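Long-range contacts in adenylosuccinate lyase (Francisella tularensis subsp. tularensis SCHU S4, PDB 4EEI), which probably catalyses the release of fumarate from adenylosuccinate and from the related carboxamide intermediate of purine biosynthesis: residues 232-237 / 276-281; 228-233 / 282-287. All blocks are in the same frame, centred on the assembly; numbering follows the deposited sequence. Where two conformers were deposited one is given.

Overall arrangement
Contacts 1 and 2 are consecutive parts of one antiparallel pairing between helix 217-244 and helix 272-293, with centres about 8 Å apart. Along the chain, segment 228-233 runs into 232-237, sharing Ala232 and Ile233, while 276-281 is followed directly by 282-287; contact 2 therefore joins the outer segments and contact 1 the inner ones. A salt bridge links the two, Glu234 OE1 to Arg285 NH2 at 2.8 Å, and Ala281 CB of contact 1 packs against Ala230 O of contact 2. Both contacts are buried and both reach the second and third subunits, so this helix pair belongs to the core where the chains of the tetramer meet.

Contact 1: 232-237 / 276-281; sequences AIERLA and NLTGMA. With AMP (adenosine monophosphate), chain C.
Glu234 meets Thr278 and Ala281 because its CG stands anti to the backbone N (chi1 -168°) and the chain stays extended beyond it, carrying the side chain along the flank of the facing segment, over Thr278 CG2 and Ala281 CB. Thr278 puts OG1 beside its own backbone N and anti to the carbonyl carbon (chi1 -61°), which leaves the methyl CG2 for the glutamate. The two side chains cross nearly at right angles, with Glu234 CG 4.1 Å from Thr278 CG2. One turn on, Glu234 CB lies 3.9 Å from Ala281 CB, and OE1 passes over the same methyl. The other branch of Thr278 faces Ala237, whose CB is 3.6 Å from OG1; that hydroxyl is hydrogen-bonded to Thr274 O, one turn back in its own helix. Beside this, Ile233 CG2 rests 3.9 Å from Leu277 O and 4.2 Å from Leu277 CB. The short side chains of Ala237, Thr278 and Ala281 are consistent with the 8.6 Å approach of the axes of the short segments, which run roughly antiparallel, at 155°.

Phe161 of helix 151-173 packs on Ile233, and Met327 of helix 304-333 on Leu277. Turned from the helix pair, Asn276 gives its ND2 to AMP O2P at 2.9 Å in a practically straight bond; Tyr5, Arg4 and residues of the second subunit, among them Lys66 and Ser306, also hold this nucleotide, so the site is built from more than one chain.

Chemically, mostly aliphatic carbons meet, two of them against oxygens. The Thr278 hydroxyl is engaged by Thr274 O, and two polar ends find their partners outside the pairing: the Glu234 carboxylate with Arg285, which would favour its charged form, and the Asn276 amide with the phosphate.

Contact 2: 228-233 / 282-287; sequences LIASAI and RMLRSH
Apolar packing between Ala230 and Leu284 forms the centre. The methyl of Ala230 sits 3.7 Å from Leu284 CB and 4.1 Å from its CD1, so the alanine is met by the root of the leucine and by one branch. A looser touch, Ile233 CD1 to Leu284 CD1 at 4.5 Å, extends this patch, and Leu284 continues onto Asn316 and Ile319 of helix 304-333. With so little bulk at Ala230, the axes of the short segments come within 8.5 Å.

Water-mediated polar contact lies to one side. Arg285 runs extended to CD, then bends about its CG-CD bond (chi3 57°), which turns the guanidinium toward segment 228-233. NH1 donates to a water 2.9 Å away, lying in the guanidinium plane at its edge, and the same water makes a short 2.5 Å hydrogen bond with Ser231 OG. The serine and arginine themselves stay 4.4 Å apart, OG to NH1, so the water spans the gap.

Ionic and intersubunit partners hold both polar groups. Arg285 NH2 forms a salt bridge with Glu293 of the second subunit, and Ser231 OG is hydrogen-bonded to Leu292 O of the third. The carboxylates of Glu293 and Glu234, with the in-plane water, probably compensate the charge of the buried Arg285 guanidinium and restrict its rotation.

Long, roughly antiparallel helices meeting at a centre shared with neighbouring chains are characteristic of the central helical bundle of the fumarase/aspartase superfamily, to which this lyase belongs, where four subunits combine into one core.

Contact 1: 232-237 / 276-281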
loop_
_atom_site.group_PDB
_atom_site.type_symbol
_atom_site.label_atom_id
_atom_site.label_comp_id
_atom_site.label_asym_id
_atom_site.label_seq_id
_atom_site.Cartn_x
_atom_site.Cartn_y
_atom_site.Cartn_z
ATOM N N ALA B 232 8.736 -13.576 0.596
ATOM C CA ALA B 232 9.457 -14.833 0.806
ATOM C C ALA B 232 10.002 -14.920 2.234
ATOM O O ALA B 232 9.937 -15.974 2.884
ATOM C CB ALA B 232 10.594 -14.954 -0.199
ATOM N N ILE B 233 10.567 -13.816 2.712
ATOM C CA ILE B 233 11.082 -13.755 4.078
ATOM C C ILE B 233 9.938 -13.987 5.062
ATOM O O ILE B 233 10.079 -14.736 6.034
ATOM C CB ILE B 233 11.754 -12.396 4.355
ATOM C CG1 ILE B 233 13.075 -12.301 3.582
ATOM C CG2 ILE B 233 11.994 -12.191 5.854
ATOM C CD1 ILE B 233 13.680 -10.910 3.585
ATOM N N GLU B 234 8.801 -13.360 4.806
ATOM C CA GLU B 234 7.683 -13.467 5.742
ATOM C C GLU B 234 7.081 -14.860 5.733
ATOM O O GLU B 234 6.720 -15.391 6.783
ATOM C CB GLU B 234 6.606 -12.409 5.453
ATOM C CG GLU B 234 5.554 -12.293 6.582
ATOM C CD GLU B 234 4.570 -11.147 6.361
ATOM O OE1 GLU B 234 4.881 -10.252 5.545
ATOM O OE2 GLU B 234 3.490 -11.137 7.002
ATOM N N ARG B 235 6.974 -15.458 4.549
ATOM C CA ARG B 235 6.397 -16.795 4.457
ATOM C C ARG B 235 7.247 -17.781 5.225
ATOM O O ARG B 235 6.715 -18.625 5.937
ATOM C CB ARG B 235 6.236 -17.250 3.004
ATOM C CG ARG B 235 5.467 -18.573 2.861
ATOM C CD ARG B 235 5.093 -18.856 1.405
ATOM N NE ARG B 235 6.245 -19.265 0.611
ATOM C CZ ARG B 235 6.604 -20.534 0.430
ATOM N NH1 ARG B 235 7.670 -20.834 -0.307
ATOM N NH2 ARG B 235 5.897 -21.509 0.990
ATOM N N LEU B 236 8.567 -17.683 5.076
ATOM C CA LEU B 236 9.472 -18.591 5.774
ATOM C C LEU B 236 9.472 -18.317 7.269
ATOM O O LEU B 236 9.513 -19.243 8.082
ATOM C CB LEU B 236 10.891 -18.465 5.203
ATOM C CG LEU B 236 12.038 -19.157 5.931
ATOM C CD1 LEU B 236 11.807 -20.654 6.022
ATOM C CD2 LEU B 236 13.346 -18.866 5.208
ATOM N N ALA B 237 9.416 -17.039 7.634
ATOM C CA ALA B 237 9.430 -16.668 9.047
ATOM C C ALA B 237 8.182 -17.229 9.745
ATOM O O ALA B 237 8.256 -17.759 10.856
ATOM C CB ALA B 237 9.497 -15.158 9.190
ATOM N N ASN B 276 11.084 -10.801 14.616
ATOM C CA ASN B 276 11.826 -9.628 14.154
ATOM C C ASN B 276 11.820 -9.510 12.631
ATOM O O ASN B 276 11.575 -8.432 12.080
ATOM C CB ASN B 276 13.275 -9.668 14.677
ATOM C CG ASN B 276 14.116 -8.498 14.165
ATOM O OD1 ASN B 276 14.668 -8.557 13.067
ATOM N ND2 ASN B 276 14.220 -7.434 14.965
ATOM N N LEU B 277 12.054 -10.628 11.945
ATOM C CA LEU B 277 12.158 -10.604 10.486
ATOM C C LEU B 277 10.796 -10.382 9.823
ATOM O O LEU B 277 10.710 -9.895 8.699
ATOM C CB LEU B 277 12.813 -11.886 9.970
ATOM C CG LEU B 277 14.249 -12.100 10.440
ATOM C CD1 LEU B 277 14.694 -13.529 10.208
ATOM C CD2 LEU B 277 15.189 -11.137 9.746
ATOM N N THR B 278 9.727 -10.737 10.520
ATOM C CA THR B 278 8.395 -10.454 10.006
ATOM C C THR B 278 8.202 -8.933 9.985
ATOM O O THR B 278 7.633 -8.366 9.034
ATOM C CB THR B 278 7.334 -11.146 10.884
ATOM O OG1 THR B 278 7.546 -12.572 10.844
ATOM C CG2 THR B 278 5.926 -10.828 10.374
ATOM N N GLY B 279 8.689 -8.271 11.028
ATOM C CA GLY B 279 8.656 -6.815 11.094
ATOM C C GLY B 279 9.457 -6.209 9.962
ATOM O O GLY B 279 9.038 -5.232 9.325
ATOM N N MET B 280 10.616 -6.797 9.692
ATOM C CA MET B 280 11.463 -6.292 8.618
ATOM C C MET B 280 10.757 -6.410 7.283
ATOM O O MET B 280 10.835 -5.506 6.447
ATOM C CB MET B 280 12.785 -7.057 8.583
ATOM C CG MET B 280 13.596 -6.915 9.856
ATOM S SD MET B 280 14.148 -5.214 10.128
ATOM C CE MET B 280 14.900 -5.396 11.748
ATOM N N ALA B 281 10.051 -7.516 7.083
ATOM C CA ALA B 281 9.316 -7.724 5.839
ATOM C C ALA B 281 8.238 -6.663 5.638
ATOM O O ALA B 281 8.033 -6.193 4.514
ATOM C CB ALA B 281 8.703 -9.117 5.805
HETATM P P AMP C . 13.526 -6.326 18.269
HETATM O O1P AMP C . 14.837 -5.916 17.650
HETATM O O2P AMP C . 12.832 -7.454 17.554
HETATM O O3P AMP C . 12.631 -5.170 18.623
HETATM O "O5'" AMP C . 13.946 -6.957 19.686
HETATM C "C5'" AMP C . 12.957 -7.335 20.641
HETATM C "C4'" AMP C . 13.617 -7.493 22.004
HETATM O "O4'" AMP C . 12.641 -7.808 22.999
HETATM C "C3'" AMP C . 14.623 -8.630 21.992
HETATM O "O3'" AMP C . 15.814 -8.199 22.651
HETATM C "C2'" AMP C . 13.970 -9.732 22.795
HETATM O "O2'" AMP C . 14.941 -10.474 23.530
HETATM C "C1'" AMP C . 13.045 -8.971 23.726
HETATM N N9 AMP C . 11.872 -9.788 24.117
HETATM C C8 AMP C . 11.736 -11.116 23.956
HETATM N N7 AMP C . 10.538 -11.543 24.431
HETATM C C5 AMP C . 9.888 -10.468 24.909
HETATM C C6 AMP C . 8.580 -10.207 25.549
HETATM N N6 AMP C . 7.703 -11.213 25.778
HETATM N N1 AMP C . 8.292 -8.934 25.896
HETATM C C2 AMP C . 9.154 -7.927 25.674
HETATM N N3 AMP C . 10.358 -8.090 25.098
HETATM C C4 AMP C . 10.773 -9.314 24.701
#

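Contact 2: 228-233 / 282-287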
loop_
_atom_site.group_PDB
_atom_site.type_symbol
_atom_site.label_atom_id
_atom_site.label_comp_id
_atom_site.label_asym_id
_atom_site.label_seq_id
_atom_site.Cartn_x
_atom_site.Cartn_y
_atom_site.Cartn_z
ATOM N N LEU B 228 8.939 -8.576 -3.273
ATOM C CA LEU B 228 8.667 -10.005 -3.451
ATOM C C LEU B 228 9.557 -10.830 -2.534
ATOM O O LEU B 228 9.124 -11.857 -1.984
ATOM C CB LEU B 228 8.897 -10.416 -4.907
ATOM C CG LEU B 228 7.933 -9.846 -5.947
ATOM C CD1 LEU B 228 8.482 -10.084 -7.342
ATOM C CD2 LEU B 228 6.568 -10.507 -5.829
ATOM N N ILE B 229 10.806 -10.391 -2.373
ATOM C CA ILE B 229 11.708 -11.040 -1.422
ATOM C C ILE B 229 11.124 -10.935 -0.012
ATOM O O ILE B 229 11.192 -11.886 0.777
ATOM C CB ILE B 229 13.112 -10.415 -1.465
ATOM C CG1 ILE B 229 13.782 -10.730 -2.804
ATOM C CG2 ILE B 229 13.992 -10.939 -0.296
ATOM C CD1 ILE B 229 15.099 -9.993 -3.046
ATOM N N ALA B 230 10.533 -9.784 0.297
ATOM C CA ALA B 230 9.950 -9.567 1.617
ATOM C C ALA B 230 8.837 -10.574 1.899
ATOM O O ALA B 230 8.706 -11.071 3.018
ATOM C CB ALA B 230 9.440 -8.127 1.758
ATOM N N SER B 231 8.028 -10.874 0.890
ATOM C CA SER B 231 7.013 -11.922 1.029
ATOM C C SER B 231 7.621 -13.302 1.261
ATOM O O SER B 231 7.070 -14.119 2.002
ATOM C CB SER B 231 6.116 -11.970 -0.204
ATOM O OG SER B 231 5.221 -10.877 -0.177
ATOM N N ALA B 232 8.736 -13.576 0.596
ATOM C CA ALA B 232 9.457 -14.833 0.806
ATOM C C ALA B 232 10.002 -14.920 2.234
ATOM O O ALA B 232 9.937 -15.974 2.884
ATOM C CB ALA B 232 10.594 -14.954 -0.199
ATOM N N ILE B 233 10.567 -13.816 2.712
ATOM C CA ILE B 233 11.082 -13.755 4.078
ATOM C C ILE B 233 9.938 -13.987 5.062
ATOM O O ILE B 233 10.079 -14.736 6.034
ATOM C CB ILE B 233 11.754 -12.396 4.355
ATOM C CG1 ILE B 233 13.075 -12.301 3.582
ATOM C CG2 ILE B 233 11.994 -12.191 5.854
ATOM C CD1 ILE B 233 13.680 -10.910 3.585
ATOM N N ARG B 282 7.532 -6.305 6.711
ATOM C CA ARG B 282 6.493 -5.276 6.610
ATOM C C ARG B 282 7.080 -3.943 6.156
ATOM O O ARG B 282 6.454 -3.207 5.389
ATOM C CB ARG B 282 5.755 -5.104 7.944
ATOM C CG ARG B 282 4.916 -6.302 8.342
ATOM C CD ARG B 282 4.193 -6.115 9.666
ATOM N NE ARG B 282 3.616 -7.397 10.063
ATOM C CZ ARG B 282 3.486 -7.826 11.311
ATOM N NH1 ARG B 282 3.858 -7.061 12.338
ATOM N NH2 ARG B 282 2.972 -9.030 11.528
ATOM N N MET B 283 8.273 -3.639 6.663
ATOM C CA MET B 283 8.970 -2.410 6.300
ATOM C C MET B 283 9.320 -2.383 4.812
ATOM O O MET B 283 9.059 -1.397 4.127
ATOM C CB MET B 283 10.250 -2.247 7.126
ATOM C CG MET B 283 10.032 -2.007 8.614
ATOM S SD MET B 283 9.094 -0.502 8.969
ATOM C CE MET B 283 9.935 0.691 7.910
ATOM N N LEU B 284 9.911 -3.472 4.322
ATOM C CA LEU B 284 10.326 -3.590 2.922
ATOM C C LEU B 284 9.127 -3.484 2.004
ATOM O O LEU B 284 9.182 -2.847 0.944
ATOM C CB LEU B 284 11.052 -4.922 2.691
ATOM C CG LEU B 284 12.418 -5.050 3.363
ATOM C CD1 LEU B 284 12.902 -6.503 3.303
ATOM C CD2 LEU B 284 13.424 -4.139 2.654
ATOM N N ARG B 285 8.025 -4.097 2.419
ATOM C CA ARG B 285 6.814 -4.073 1.622
ATOM C C ARG B 285 6.249 -2.655 1.543
ATOM O O ARG B 285 5.678 -2.264 0.525
ATOM C CB ARG B 285 5.790 -5.054 2.209
ATOM C CG ARG B 285 4.445 -5.060 1.512
ATOM C CD ARG B 285 3.652 -6.337 1.826
ATOM N NE ARG B 285 3.439 -6.561 3.258
ATOM C CZ ARG B 285 4.048 -7.516 3.961
ATOM N NH1 ARG B 285 4.914 -8.325 3.364
ATOM N NH2 ARG B 285 3.797 -7.667 5.259
ATOM N N SER B 286 6.433 -1.875 2.606
ATOM C CA SER B 286 5.895 -0.506 2.639
ATOM C C SER B 286 6.566 0.418 1.616
ATOM O O SER B 286 5.991 1.428 1.198
ATOM C CB SER B 286 6.033 0.084 4.055
ATOM O OG SER B 286 7.374 0.456 4.324
ATOM N N HIS B 287 7.784 0.076 1.209
ATOM C CA HIS B 287 8.542 0.933 0.295
ATOM C C HIS B 287 8.085 0.832 -1.149
ATOM O O HIS B 287 8.379 1.723 -1.953
ATOM C CB HIS B 287 10.029 0.579 0.350
ATOM C CG HIS B 287 10.669 0.830 1.675
ATOM N ND1 HIS B 287 11.816 0.185 2.074
ATOM C CD2 HIS B 287 10.336 1.668 2.696
ATOM C CE1 HIS B 287 12.165 0.603 3.281
ATOM N NE2 HIS B 287 11.284 1.508 3.674
HETATM O O HOH W 1 5.809 -8.585 0.611
#